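Local coordinates for protein-L-isoaspartate(D-aspartate) O-methyltransferase (Sulfolobus tokodaii, PDB 1VBF) that probably methylates L-isoaspartyl residues of age-damaged proteins, using S-adenosyl-L-methionine as methyl donor, in a repair or degradation pathway, at residues 5-10 with 18-23. Sequence-based numbering, arbitrary orientation.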
ATOM      1  N   GLU B   5     -25.455 -28.497 -16.617  1.00 37.91           N
ATOM      2  CA  GLU B   5     -26.784 -28.608 -16.018  1.00 37.01           C
ATOM      3  C   GLU B   5     -26.962 -27.587 -14.882  1.00 36.61           C
ATOM      4  O   GLU B   5     -28.042 -27.031 -14.736  1.00 34.11           O
ATOM      5  CB  GLU B   5     -27.016 -30.036 -15.512  1.00 37.79           C
ATOM      6  CG  GLU B   5     -28.423 -30.339 -14.953  1.00 40.53           C
ATOM      7  CD  GLU B   5     -28.678 -29.802 -13.515  1.00 42.75           C
ATOM      8  OE1 GLU B   5     -27.723 -29.723 -12.693  1.00 40.68           O
ATOM      9  OE2 GLU B   5     -29.853 -29.486 -13.198  1.00 42.10           O
ATOM     10  N   GLU B   6     -25.921 -27.333 -14.084  1.00 38.06           N
ATOM     11  CA  GLU B   6     -26.032 -26.334 -13.009  1.00 40.97           C
ATOM     12  C   GLU B   6     -26.450 -24.989 -13.621  1.00 40.58           C
ATOM     13  O   GLU B   6     -27.399 -24.336 -13.165  1.00 40.83           O
ATOM     14  CB  GLU B   6     -24.692 -26.051 -12.313  1.00 45.00           C
ATOM     15  CG  GLU B   6     -23.872 -27.209 -11.782  1.00 52.46           C
ATOM     16  CD  GLU B   6     -22.676 -26.712 -10.931  1.00 56.27           C
ATOM     17  OE1 GLU B   6     -22.910 -26.233  -9.792  1.00 58.26           O
ATOM     18  OE2 GLU B   6     -21.509 -26.782 -11.401  1.00 57.58           O
ATOM     19  N   ILE B   7     -25.693 -24.579 -14.639  1.00 38.10           N
ATOM     20  CA  ILE B   7     -25.908 -23.316 -15.314  1.00 37.16           C
ATOM     21  C   ILE B   7     -27.250 -23.223 -16.018  1.00 37.30           C
ATOM     22  O   ILE B   7     -27.906 -22.175 -15.965  1.00 36.50           O
ATOM     23  CB  ILE B   7     -24.785 -23.031 -16.343  1.00 36.22           C
ATOM     24  CG1 ILE B   7     -23.420 -23.098 -15.662  1.00 34.94           C
ATOM     25  CG2 ILE B   7     -24.963 -21.647 -16.936  1.00 33.29           C
ATOM     26  CD1 ILE B   7     -22.282 -22.743 -16.548  1.00 33.18           C
ATOM     27  N   LEU B   8     -27.654 -24.320 -16.657  1.00 37.25           N
ATOM     28  CA  LEU B   8     -28.909 -24.383 -17.403  1.00 37.58           C
ATOM     29  C   LEU B   8     -30.113 -24.231 -16.489  1.00 38.41           C
ATOM     30  O   LEU B   8     -31.090 -23.582 -16.837  1.00 38.72           O
ATOM     31  CB  LEU B   8     -28.988 -25.708 -18.154  1.00 37.59           C
ATOM     32  CG  LEU B   8     -29.898 -25.863 -19.373  1.00 37.43           C
ATOM     33  CD1 LEU B   8     -29.828 -27.309 -19.827  1.00 36.77           C
ATOM     34  CD2 LEU B   8     -31.325 -25.500 -19.043  1.00 37.89           C
ATOM     35  N   ARG B   9     -30.037 -24.835 -15.316  1.00 41.23           N
ATOM     36  CA  ARG B   9     -31.111 -24.784 -14.330  1.00 44.41           C
ATOM     37  C   ARG B   9     -31.446 -23.330 -13.948  1.00 44.12           C
ATOM     38  O   ARG B   9     -32.610 -22.965 -13.741  1.00 43.77           O
ATOM     39  CB  ARG B   9     -30.666 -25.545 -13.076  1.00 49.28           C
ATOM     40  CG  ARG B   9     -31.714 -26.444 -12.475  1.00 56.66           C
ATOM     41  CD  ARG B   9     -31.300 -26.940 -11.094  1.00 63.54           C
ATOM     42  NE  ARG B   9     -31.460 -25.912 -10.060  1.00 69.71           N
ATOM     43  CZ  ARG B   9     -31.339 -26.131  -8.749  1.00 72.15           C
ATOM     44  NH1 ARG B   9     -31.050 -27.347  -8.292  1.00 71.94           N
ATOM     45  NH2 ARG B   9     -31.522 -25.134  -7.891  1.00 74.37           N
ATOM     46  N   LYS B  10     -30.401 -22.515 -13.858  1.00 42.86           N
ATOM     47  CA  LYS B  10     -30.516 -21.114 -13.481  1.00 41.34           C
ATOM     48  C   LYS B  10     -31.098 -20.180 -14.544  1.00 39.52           C
ATOM     49  O   LYS B  10     -31.652 -19.141 -14.196  1.00 39.31           O
ATOM     50  CB  LYS B  10     -29.139 -20.570 -13.102  1.00 43.27           C
ATOM     51  CG  LYS B  10     -28.459 -21.195 -11.898  1.00 44.71           C
ATOM     52  CD  LYS B  10     -27.003 -20.730 -11.881  1.00 47.84           C
ATOM     53  CE  LYS B  10     -26.411 -20.702 -10.483  1.00 50.59           C
ATOM     54  NZ  LYS B  10     -25.139 -19.903 -10.462  1.00 53.03           N
ATOM     55  N   GLU B  18     -32.589 -22.865 -24.315  1.00 40.49           N
ATOM     56  CA  GLU B  18     -32.496 -23.750 -25.463  1.00 41.50           C
ATOM     57  C   GLU B  18     -31.240 -23.534 -26.269  1.00 37.79           C
ATOM     58  O   GLU B  18     -30.595 -24.509 -26.652  1.00 36.84           O
ATOM     59  CB  GLU B  18     -33.731 -23.608 -26.340  1.00 46.36           C
ATOM     60  CG  GLU B  18     -34.957 -23.933 -25.556  1.00 55.69           C
ATOM     61  CD  GLU B  18     -36.199 -23.888 -26.378  1.00 63.09           C
ATOM     62  OE1 GLU B  18     -36.412 -22.876 -27.094  1.00 67.69           O
ATOM     63  OE2 GLU B  18     -36.970 -24.871 -26.294  1.00 68.18           O
ATOM     64  N   ALA B  19     -30.897 -22.269 -26.525  1.00 34.19           N
ATOM     65  CA  ALA B  19     -29.677 -21.942 -27.258  1.00 31.17           C
ATOM     66  C   ALA B  19     -28.452 -22.508 -26.491  1.00 30.15           C
ATOM     67  O   ALA B  19     -27.568 -23.144 -27.074  1.00 27.82           O
ATOM     68  CB  ALA B  19     -29.570 -20.441 -27.414  1.00 28.35           C
ATOM     69  N   PHE B  20     -28.431 -22.303 -25.171  1.00 29.10           N
ATOM     70  CA  PHE B  20     -27.346 -22.791 -24.330  1.00 28.17           C
ATOM     71  C   PHE B  20     -27.179 -24.310 -24.400  1.00 28.89           C
ATOM     72  O   PHE B  20     -26.057 -24.829 -24.391  1.00 25.98           O
ATOM     73  CB  PHE B  20     -27.555 -22.386 -22.866  1.00 26.16           C
ATOM     74  CG  PHE B  20     -26.411 -22.806 -21.968  1.00 26.21           C
ATOM     75  CD1 PHE B  20     -25.126 -22.277 -22.150  1.00 23.81           C
ATOM     76  CD2 PHE B  20     -26.587 -23.801 -21.013  1.00 24.46           C
ATOM     77  CE1 PHE B  20     -24.054 -22.737 -21.409  1.00 22.27           C
ATOM     78  CE2 PHE B  20     -25.515 -24.265 -20.271  1.00 24.24           C
ATOM     79  CZ  PHE B  20     -24.252 -23.738 -20.467  1.00 23.54           C
ATOM     80  N   ASN B  21     -28.300 -25.024 -24.441  1.00 30.31           N
ATOM     81  CA  ASN B  21     -28.225 -26.460 -24.511  1.00 33.23           C
ATOM     82  C   ASN B  21     -27.715 -26.939 -25.867  1.00 34.12           C
ATOM     83  O   ASN B  21     -26.901 -27.854 -25.946  1.00 34.75           O
ATOM     84  CB  ASN B  21     -29.577 -27.095 -24.240  1.00 36.06           C
ATOM     85  CG  ASN B  21     -29.440 -28.500 -23.702  1.00 39.46           C
ATOM     86  OD1 ASN B  21     -29.897 -28.793 -22.607  1.00 46.17           O
ATOM     87  ND2 ASN B  21     -28.794 -29.367 -24.453  1.00 40.39           N
ATOM     88  N   LYS B  22     -28.167 -26.285 -26.927  1.00 35.03           N
ATOM     89  CA  LYS B  22     -27.788 -26.641 -28.297  1.00 36.33           C
ATOM     90  C   LYS B  22     -26.361 -26.294 -28.818  1.00 35.96           C
ATOM     91  O   LYS B  22     -25.699 -27.152 -29.394  1.00 34.00           O
ATOM     92  CB  LYS B  22     -28.845 -26.055 -29.240  1.00 37.47           C
ATOM     93  CG  LYS B  22     -28.520 -26.187 -30.702  1.00 39.73           C
ATOM     94  CD  LYS B  22     -29.497 -25.377 -31.526  1.00 41.57           C
ATOM     95  CE  LYS B  22     -29.021 -25.231 -32.967  1.00 42.21           C
ATOM     96  NZ  LYS B  22     -30.001 -24.436 -33.760  1.00 43.86           N
ATOM     97  N   VAL B  23     -25.895 -25.056 -28.622  1.00 35.14           N
ATOM     98  CA  VAL B  23     -24.574 -24.644 -29.116  1.00 35.40           C
ATOM     99  C   VAL B  23     -23.407 -25.315 -28.386  1.00 36.59           C
ATOM    100  O   VAL B  23     -23.273 -25.229 -27.170  1.00 36.72           O
ATOM    101  CB  VAL B  23     -24.413 -23.085 -29.060  1.00 35.31           C
ATOM    102  CG1 VAL B  23     -23.029 -22.671 -29.539  1.00 33.44           C
ATOM    103  CG2 VAL B  23     -25.491 -22.413 -29.921  1.00 33.05           C
TER
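F20 meets I7 and L8 along one side of its ring, through CD2, CE2 and CZ. L8 CB lies 4.2 Å from F20 CD2, at the ring edge and near its plane, while I7 CG2 sits obliquely to the ring, 4.2 Å from F20 CZ, and the I7 and F20 side chains cross at about a right angle. The ring gets there because CG stands anti to the backbone N (chi1 -177°), directing it toward helix 5-10; the local axes come no closer than 10.2 Å. L8 and F20 mark the register, their CA atoms 7.3 Å apart. On the outer side, L8 extends CD1 beside the exposed N21 side chain. No hydrogen bond joins the segments, and most of the 191 Å² buried between them comes from I7, L8 and F20. Farther in, I60 of helix 56-65 touches I7 and F20, and Y83 of helix 83-91 packs on F20. Trimming F20 to an alanine would probably open a gap between the helices and leave I7 and L8 without their aromatic partner. With a short connection and local axes (5-10, 18-22) at 165°, helices 4-10 and 14-22 form a nearly antiparallel hairpin, packed through its inner face on helices of the Rossmann-like methyltransferase fold.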